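Local coordinates for Serine/threonine protein kinase (Mycobacterium tuberculosis, PDB 4ESQ) that forms the extracellular sensor domain of the membrane receptor kinase PknH, which probably phosphorylates serine and threonine residues of proteins using ATP, at residues Asp49-Gly52 with Ser57-Pro60; Ser27-Gly32 with Tyr82-Asn87. All blocks are in the same frame, centred on the assembly; numbering follows the deposited sequence.

Overall arrangement
Both contacts belong to the PknH-like extracellular domain, built round one antiparallel sheet, and they lie on opposite sides of its centre, about 22 Å apart between centres. Contact 1 (49-52 with 57-60) is local: two short helical turns, five residues apart in sequence, meet through a polar amide pair with a proline at its margin. Contact 2 (27-32 with 82-87) spans fifty residues and joins the residue leading into the outermost strand 30-31 to strand 84-92, with a methionine as the bridge and no hydrogen bond across. Both are partly buried, but contact 1 lies nearer the middle of the chain, while contact 2 packs beside helix 17-24.

Contact 1 of 2, residues Asp49-Gly52 with Ser57-Pro60; sequences DCQG and SQDP
Gln-51 reaches across to Gln-58 and Pro-60 with one long side chain, and it has the largest share of the surface the two segments bury, about half. Its CB points toward segment 57-60. At chi1 -175° CG stands anti to the backbone N, and the chain beyond runs extended, which carries the amide the whole way over. CG lies loosely beside both OE1 and CG of Gln-58, and CD comes between OE1 of Gln-58, at 3.9 Å, and CG of Pro-60. At the tip the two amide atoms take different work. NE2 of Gln-51 donates a hydrogen bond to OE1 of Gln-58 at 2.9 Å, nearly straight at 162°; it arrives on a lone pair in the carbonyl plane, and OE1 lies in the plane of the donating amide. The two amide planes are nevertheless turned 54° from each other. OE1 of Gln-51 rests 3.9 Å from CG of Pro-60, whose ring also approaches NE2, so the proline packs against the polar end of the glutamine.

Gln-58 meets this amide from a chain bent at its second torsion, crossing Gln-51 at about a right angle. Its own NE2 is held by the backbone O of Thr-56 and by OD2 of Asp-39, and these bonds, with the one from Gln-51, fix how the buried amide is rotated. Its side chain also lies about 5 Å from a bound terbium ion. Cys-50, next to Gln-51, is tied to Cys-113 by a disulfide. Gln-58 occupies the N-cap position of helix 59-62, and the contact is a glutamine-glutamine side-chain hydrogen bond linking the start of that helix to the short, weakly bonded helix 51-54 in the PknH sensor domain.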
ATOM      1  N   ASP A  49      11.745  -3.249  10.774  1.00 12.91           N
ATOM      2  CA  ASP A  49      10.505  -3.960  10.477  1.00 17.28           C
ATOM      3  C   ASP A  49       9.324  -3.020  10.258  1.00 14.11           C
ATOM      4  O   ASP A  49       8.201  -3.464  10.039  1.00 14.58           O
ATOM      5  CB  ASP A  49      10.203  -5.004  11.550  1.00 18.78           C
ATOM      6  CG  ASP A  49      11.026  -6.273  11.364  1.00 32.62           C
ATOM      7  OD1 ASP A  49      11.315  -6.625  10.198  1.00 28.73           O
ATOM      8  OD2 ASP A  49      11.391  -6.908  12.373  1.00 35.46           O
ATOM      9  N   CYS A  50       9.581  -1.717  10.309  1.00 13.28           N
ATOM     10  CA  CYS A  50       8.557  -0.746   9.942  1.00 12.89           C
ATOM     11  C   CYS A  50       8.602  -0.388   8.454  1.00 13.52           C
ATOM     12  O   CYS A  50       7.835   0.460   8.005  1.00 13.54           O
ATOM     13  CB  CYS A  50       8.667   0.517  10.801  1.00 13.41           C
ATOM     14  SG  CYS A  50       8.341   0.183  12.544  1.00 16.22           S
ATOM     15  N   GLN A  51       9.481  -1.033   7.686  1.00 10.07           N
ATOM     16  CA  GLN A  51       9.567  -0.753   6.244  1.00 12.39           C
ATOM     17  C   GLN A  51       8.217  -0.985   5.536  1.00 11.50           C
ATOM     18  O   GLN A  51       7.777  -0.166   4.719  1.00 13.66           O
ATOM     19  CB  GLN A  51      10.674  -1.582   5.571  1.00 12.19           C
ATOM     20  CG  GLN A  51      10.885  -1.243   4.089  1.00 10.85           C
ATOM     21  CD  GLN A  51      12.141  -1.857   3.489  1.00 12.33           C
ATOM     22  OE1 GLN A  51      12.983  -2.396   4.200  1.00 14.95           O
ATOM     23  NE2 GLN A  51      12.275  -1.766   2.164  1.00 16.06           N
ATOM     24  N   GLY A  52       7.568  -2.105   5.845  1.00 12.40           N
ATOM     25  CA  GLY A  52       6.281  -2.419   5.245  1.00 11.56           C
ATOM     26  C   GLY A  52       5.177  -1.499   5.728  1.00 14.81           C
ATOM     27  O   GLY A  52       4.175  -1.291   5.035  1.00 14.96           O
ATOM     28  N   SER A  57       4.657  -3.016  -1.491  1.00 11.10           N
ATOM     29  CA  SER A  57       5.445  -3.750  -2.481  1.00 11.70           C
ATOM     30  C   SER A  57       6.958  -3.768  -2.263  1.00 12.55           C
ATOM     31  O   SER A  57       7.720  -3.736  -3.226  1.00 14.08           O
ATOM     32  CB  SER A  57       5.170  -3.188  -3.884  1.00 13.66           C
ATOM     33  OG  SER A  57       3.798  -2.872  -4.075  1.00 16.21           O
ATOM     34  N   GLN A  58       7.396  -3.846  -1.016  1.00 11.32           N
ATOM     35  CA  GLN A  58       8.824  -3.809  -0.735  1.00 12.13           C
ATOM     36  C   GLN A  58       9.446  -5.199  -0.773  1.00 15.74           C
ATOM     37  O   GLN A  58       8.951  -6.130  -0.136  1.00 12.16           O
ATOM     38  CB  GLN A  58       9.080  -3.171   0.635  1.00 10.35           C
ATOM     39  CG  GLN A  58       8.627  -1.717   0.716  1.00 11.59           C
ATOM     40  CD  GLN A  58       9.457  -0.817  -0.178  1.00 14.69           C
ATOM     41  OE1 GLN A  58      10.616  -0.527   0.127  1.00 13.86           O
ATOM     42  NE2 GLN A  58       8.881  -0.393  -1.301  1.00 12.85           N
ATOM     43  N   ASP A  59      10.547  -5.337  -1.506  1.00 11.30           N
ATOM     44  CA  ASP A  59      11.199  -6.639  -1.613  1.00 14.41           C
ATOM     45  C   ASP A  59      11.540  -7.298  -0.262  1.00 13.97           C
ATOM     46  O   ASP A  59      11.213  -8.469  -0.067  1.00 14.85           O
ATOM     47  CB  ASP A  59      12.436  -6.562  -2.510  1.00 12.08           C
ATOM     48  CG  ASP A  59      13.055  -7.925  -2.748  1.00 21.42           C
ATOM     49  OD1 ASP A  59      12.468  -8.718  -3.511  1.00 26.03           O
ATOM     50  OD2 ASP A  59      14.117  -8.203  -2.156  1.00 29.13           O
ATOM     51  N   PRO A  60      12.198  -6.569   0.662  1.00 13.86           N
ATOM     52  CA  PRO A  60      12.586  -7.178   1.945  1.00 14.04           C
ATOM     53  C   PRO A  60      11.383  -7.636   2.769  1.00 18.71           C
ATOM     54  O   PRO A  60      11.480  -8.516   3.626  1.00 14.81           O
ATOM     55  CB  PRO A  60      13.313  -6.039   2.669  1.00 19.13           C
ATOM     56  CG  PRO A  60      13.821  -5.167   1.581  1.00 22.54           C
ATOM     57  CD  PRO A  60      12.757  -5.213   0.513  1.00 15.95           C
TER

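Contact 2 of 2, residues Ser27-Gly32 with Tyr82-Asn87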
ATOM      1  N   SER A  27      -8.957  15.667 -10.136  1.00 15.98           N
ATOM      2  CA  SER A  27      -9.453  15.452 -11.490  1.00 15.46           C
ATOM      3  C   SER A  27      -8.293  15.317 -12.468  1.00 17.80           C
ATOM      4  O   SER A  27      -8.503  15.321 -13.681  1.00 20.36           O
ATOM      5  CB  SER A  27     -10.329  16.634 -11.942  1.00 23.69           C
ATOM      6  OG  SER A  27     -11.569  16.666 -11.254  1.00 30.49           O
ATOM      7  N   SER A  28      -7.069  15.215 -11.954  1.00 14.57           N
ATOM      8  CA  SER A  28      -5.901  15.269 -12.828  1.00 16.95           C
ATOM      9  C   SER A  28      -4.776  14.290 -12.487  1.00 16.65           C
ATOM     10  O   SER A  28      -3.686  14.395 -13.041  1.00 16.22           O
ATOM     11  CB  SER A  28      -5.348  16.696 -12.866  1.00 18.92           C
ATOM     12  OG  SER A  28      -5.031  17.147 -11.562  1.00 20.49           O
ATOM     13  N   MET A  29      -5.029  13.336 -11.597  1.00 15.35           N
ATOM     14  CA  MET A  29      -3.985  12.364 -11.275  1.00 15.32           C
ATOM     15  C   MET A  29      -3.771  11.450 -12.473  1.00 14.52           C
ATOM     16  O   MET A  29      -4.725  11.065 -13.144  1.00 14.59           O
ATOM     17  CB  MET A  29      -4.338  11.554 -10.025  1.00 13.45           C
ATOM     18  CG  MET A  29      -4.381  12.373  -8.755  1.00 13.29           C
ATOM     19  SD  MET A  29      -4.967  11.454  -7.314  1.00 13.21           S
ATOM     20  CE  MET A  29      -3.502  10.479  -6.947  1.00 14.35           C
ATOM     21  N   GLN A  30      -2.513  11.128 -12.747  1.00 15.17           N
ATOM     22  CA  GLN A  30      -2.185  10.240 -13.853  1.00 19.51           C
ATOM     23  C   GLN A  30      -1.290   9.111 -13.373  1.00 17.21           C
ATOM     24  O   GLN A  30      -0.370   9.341 -12.586  1.00 15.32           O
ATOM     25  CB  GLN A  30      -1.480  11.011 -14.968  1.00 23.74           C
ATOM     26  CG  GLN A  30      -2.421  11.808 -15.859  1.00 32.05           C
ATOM     27  CD  GLN A  30      -3.029  10.962 -16.962  1.00 39.22           C
ATOM     28  OE1 GLN A  30      -2.475  10.864 -18.059  1.00 55.03           O
ATOM     29  NE2 GLN A  30      -4.171  10.343 -16.679  1.00 37.45           N
ATOM     30  N   PRO A  31      -1.557   7.887 -13.851  1.00 15.85           N
ATOM     31  CA  PRO A  31      -0.738   6.723 -13.513  1.00 13.03           C
ATOM     32  C   PRO A  31       0.573   6.718 -14.283  1.00 17.86           C
ATOM     33  O   PRO A  31       0.643   7.265 -15.389  1.00 15.91           O
ATOM     34  CB  PRO A  31      -1.606   5.544 -13.969  1.00 18.03           C
ATOM     35  CG  PRO A  31      -2.444   6.100 -15.077  1.00 18.68           C
ATOM     36  CD  PRO A  31      -2.704   7.535 -14.711  1.00 15.18           C
ATOM     37  N   GLY A  32       1.595   6.096 -13.701  1.00 14.73           N
ATOM     38  CA  GLY A  32       2.842   5.853 -14.396  1.00 17.89           C
ATOM     39  C   GLY A  32       2.828   4.505 -15.092  1.00 17.42           C
ATOM     40  O   GLY A  32       1.765   3.929 -15.363  1.00 14.93           O
ATOM     41  N   TYR A  82       2.746  17.762  -6.541  1.00 18.27           N
ATOM     42  CA  TYR A  82       1.407  17.182  -6.610  1.00 15.79           C
ATOM     43  C   TYR A  82       0.709  17.227  -5.260  1.00 14.81           C
ATOM     44  O   TYR A  82       1.353  17.083  -4.218  1.00 19.83           O
ATOM     45  CB  TYR A  82       1.496  15.727  -7.078  1.00 15.31           C
ATOM     46  CG  TYR A  82       2.634  14.957  -6.439  1.00 18.90           C
ATOM     47  CD1 TYR A  82       2.485  14.356  -5.194  1.00 15.34           C
ATOM     48  CD2 TYR A  82       3.859  14.837  -7.084  1.00 18.30           C
ATOM     49  CE1 TYR A  82       3.528  13.652  -4.615  1.00 15.87           C
ATOM     50  CE2 TYR A  82       4.901  14.136  -6.516  1.00 19.35           C
ATOM     51  CZ  TYR A  82       4.732  13.547  -5.284  1.00 19.96           C
ATOM     52  OH  TYR A  82       5.778  12.858  -4.717  1.00 21.62           O
ATOM     53  N   GLU A  83      -0.610  17.414  -5.282  1.00 14.65           N
ATOM     54  CA  GLU A  83      -1.402  17.435  -4.051  1.00 13.83           C
ATOM     55  C   GLU A  83      -1.722  16.034  -3.530  1.00 12.97           C
ATOM     56  O   GLU A  83      -1.986  15.860  -2.338  1.00 12.94           O
ATOM     57  CB  GLU A  83      -2.710  18.211  -4.259  1.00 19.64           C
ATOM     58  CG  GLU A  83      -2.524  19.709  -4.509  1.00 21.91           C
ATOM     59  CD  GLU A  83      -2.123  20.473  -3.256  1.00 24.56           C
ATOM     60  OE1 GLU A  83      -2.564  20.095  -2.148  1.00 19.76           O
ATOM     61  OE2 GLU A  83      -1.359  21.454  -3.384  1.00 29.43           O
ATOM     62  N   HIS A  84      -1.699  15.043  -4.425  1.00 12.29           N
ATOM     63  CA  HIS A  84      -2.107  13.680  -4.074  1.00 12.39           C
ATOM     64  C   HIS A  84      -1.172  12.659  -4.715  1.00 14.00           C
ATOM     65  O   HIS A  84      -0.644  12.887  -5.802  1.00 13.17           O
ATOM     66  CB  HIS A  84      -3.530  13.415  -4.563  1.00 13.48           C
ATOM     67  CG  HIS A  84      -4.528  14.428  -4.096  1.00 12.97           C
ATOM     68  ND1 HIS A  84      -4.982  15.450  -4.903  1.00 12.55           N
ATOM     69  CD2 HIS A  84      -5.153  14.585  -2.905  1.00 12.73           C
ATOM     70  CE1 HIS A  84      -5.854  16.184  -4.233  1.00 15.63           C
ATOM     71  NE2 HIS A  84      -5.970  15.684  -3.015  1.00 15.92           N
ATOM     72  N   TRP A  85      -0.984  11.524  -4.051  1.00 13.17           N
ATOM     73  CA  TRP A  85      -0.090  10.489  -4.558  1.00 10.01           C
ATOM     74  C   TRP A  85      -0.606   9.140  -4.086  1.00 11.91           C
ATOM     75  O   TRP A  85      -0.886   8.971  -2.899  1.00 13.19           O
ATOM     76  CB  TRP A  85       1.316  10.733  -4.007  1.00 11.15           C
ATOM     77  CG  TRP A  85       2.411   9.865  -4.547  1.00 14.65           C
ATOM     78  CD1 TRP A  85       3.229  10.135  -5.615  1.00 13.45           C
ATOM     79  CD2 TRP A  85       2.844   8.604  -4.022  1.00 12.84           C
ATOM     80  NE1 TRP A  85       4.136   9.109  -5.789  1.00 12.23           N
ATOM     81  CE2 TRP A  85       3.919   8.161  -4.821  1.00 13.43           C
ATOM     82  CE3 TRP A  85       2.422   7.802  -2.954  1.00 13.02           C
ATOM     83  CZ2 TRP A  85       4.572   6.944  -4.594  1.00 12.14           C
ATOM     84  CZ3 TRP A  85       3.082   6.603  -2.724  1.00 13.80           C
ATOM     85  CH2 TRP A  85       4.141   6.185  -3.545  1.00 12.02           C
ATOM     86  N   VAL A  86      -0.753   8.189  -5.008  1.00  9.93           N
ATOM     87  CA  VAL A  86      -1.269   6.875  -4.643  1.00 13.55           C
ATOM     88  C   VAL A  86      -0.394   5.787  -5.221  1.00 12.19           C
ATOM     89  O   VAL A  86      -0.051   5.828  -6.400  1.00 13.00           O
ATOM     90  CB  VAL A  86      -2.708   6.674  -5.158  1.00 13.36           C
ATOM     91  CG1 VAL A  86      -3.105   5.181  -5.129  1.00 14.24           C
ATOM     92  CG2 VAL A  86      -3.679   7.537  -4.362  1.00 11.63           C
ATOM     93  N   ASN A  87      -0.037   4.816  -4.387  1.00 10.97           N
ATOM     94  CA  ASN A  87       0.619   3.601  -4.846  1.00 11.78           C
ATOM     95  C   ASN A  87      -0.339   2.464  -4.499  1.00 12.16           C
ATOM     96  O   ASN A  87      -0.608   2.214  -3.318  1.00 10.98           O
ATOM     97  CB  ASN A  87       1.963   3.404  -4.138  1.00 12.14           C
ATOM     98  CG  ASN A  87       2.795   2.248  -4.724  1.00 14.60           C
ATOM     99  OD1 ASN A  87       2.317   1.453  -5.530  1.00 13.29           O
ATOM    100  ND2 ASN A  87       4.053   2.165  -4.307  1.00 18.83           N
TER
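Met-29 leans over His-84 and Val-86, and its thioether makes nearly all of this contact. The side chain starts toward strand 84-92, then bends at chi3 (76°), which turns the terminal methyl in against the strand backbone between His-84 and Val-86. SD sits 3.7 Å from CB of His-84, while CE comes 4.0 Å from the backbone N of Trp-85 and 3.9 Å from CG2 of Val-86, an apolar touch.

His-84 offers its CB rather than its ring to the methionine. The imidazole swings away from segment 27-32, leaving SD 5.2 Å from the ring centroid in an oblique Met-aromatic approach, 53° off the ring normal. Its ND1 is hydrogen-bonded to OE2 of Glu-77, an interaction that helps set the ring's rotation.

Met-24 of helix 17-24 touches Met-29, His-84 and Val-86 alike. Backbone pairing runs through the strand between: Gln-30 bonds to Ser-76 and Val-86 to Ser-75. Met-29, just before edge strand 30-31, thus reaches across the neighbouring strand 69-76 to strand 84-92, the next but one in the sheet; it packs, with Met-24 and Val-20, where helix 17-24 lies against the edge of the antiparallel sheet of this Mog1p/PsbP-clan domain.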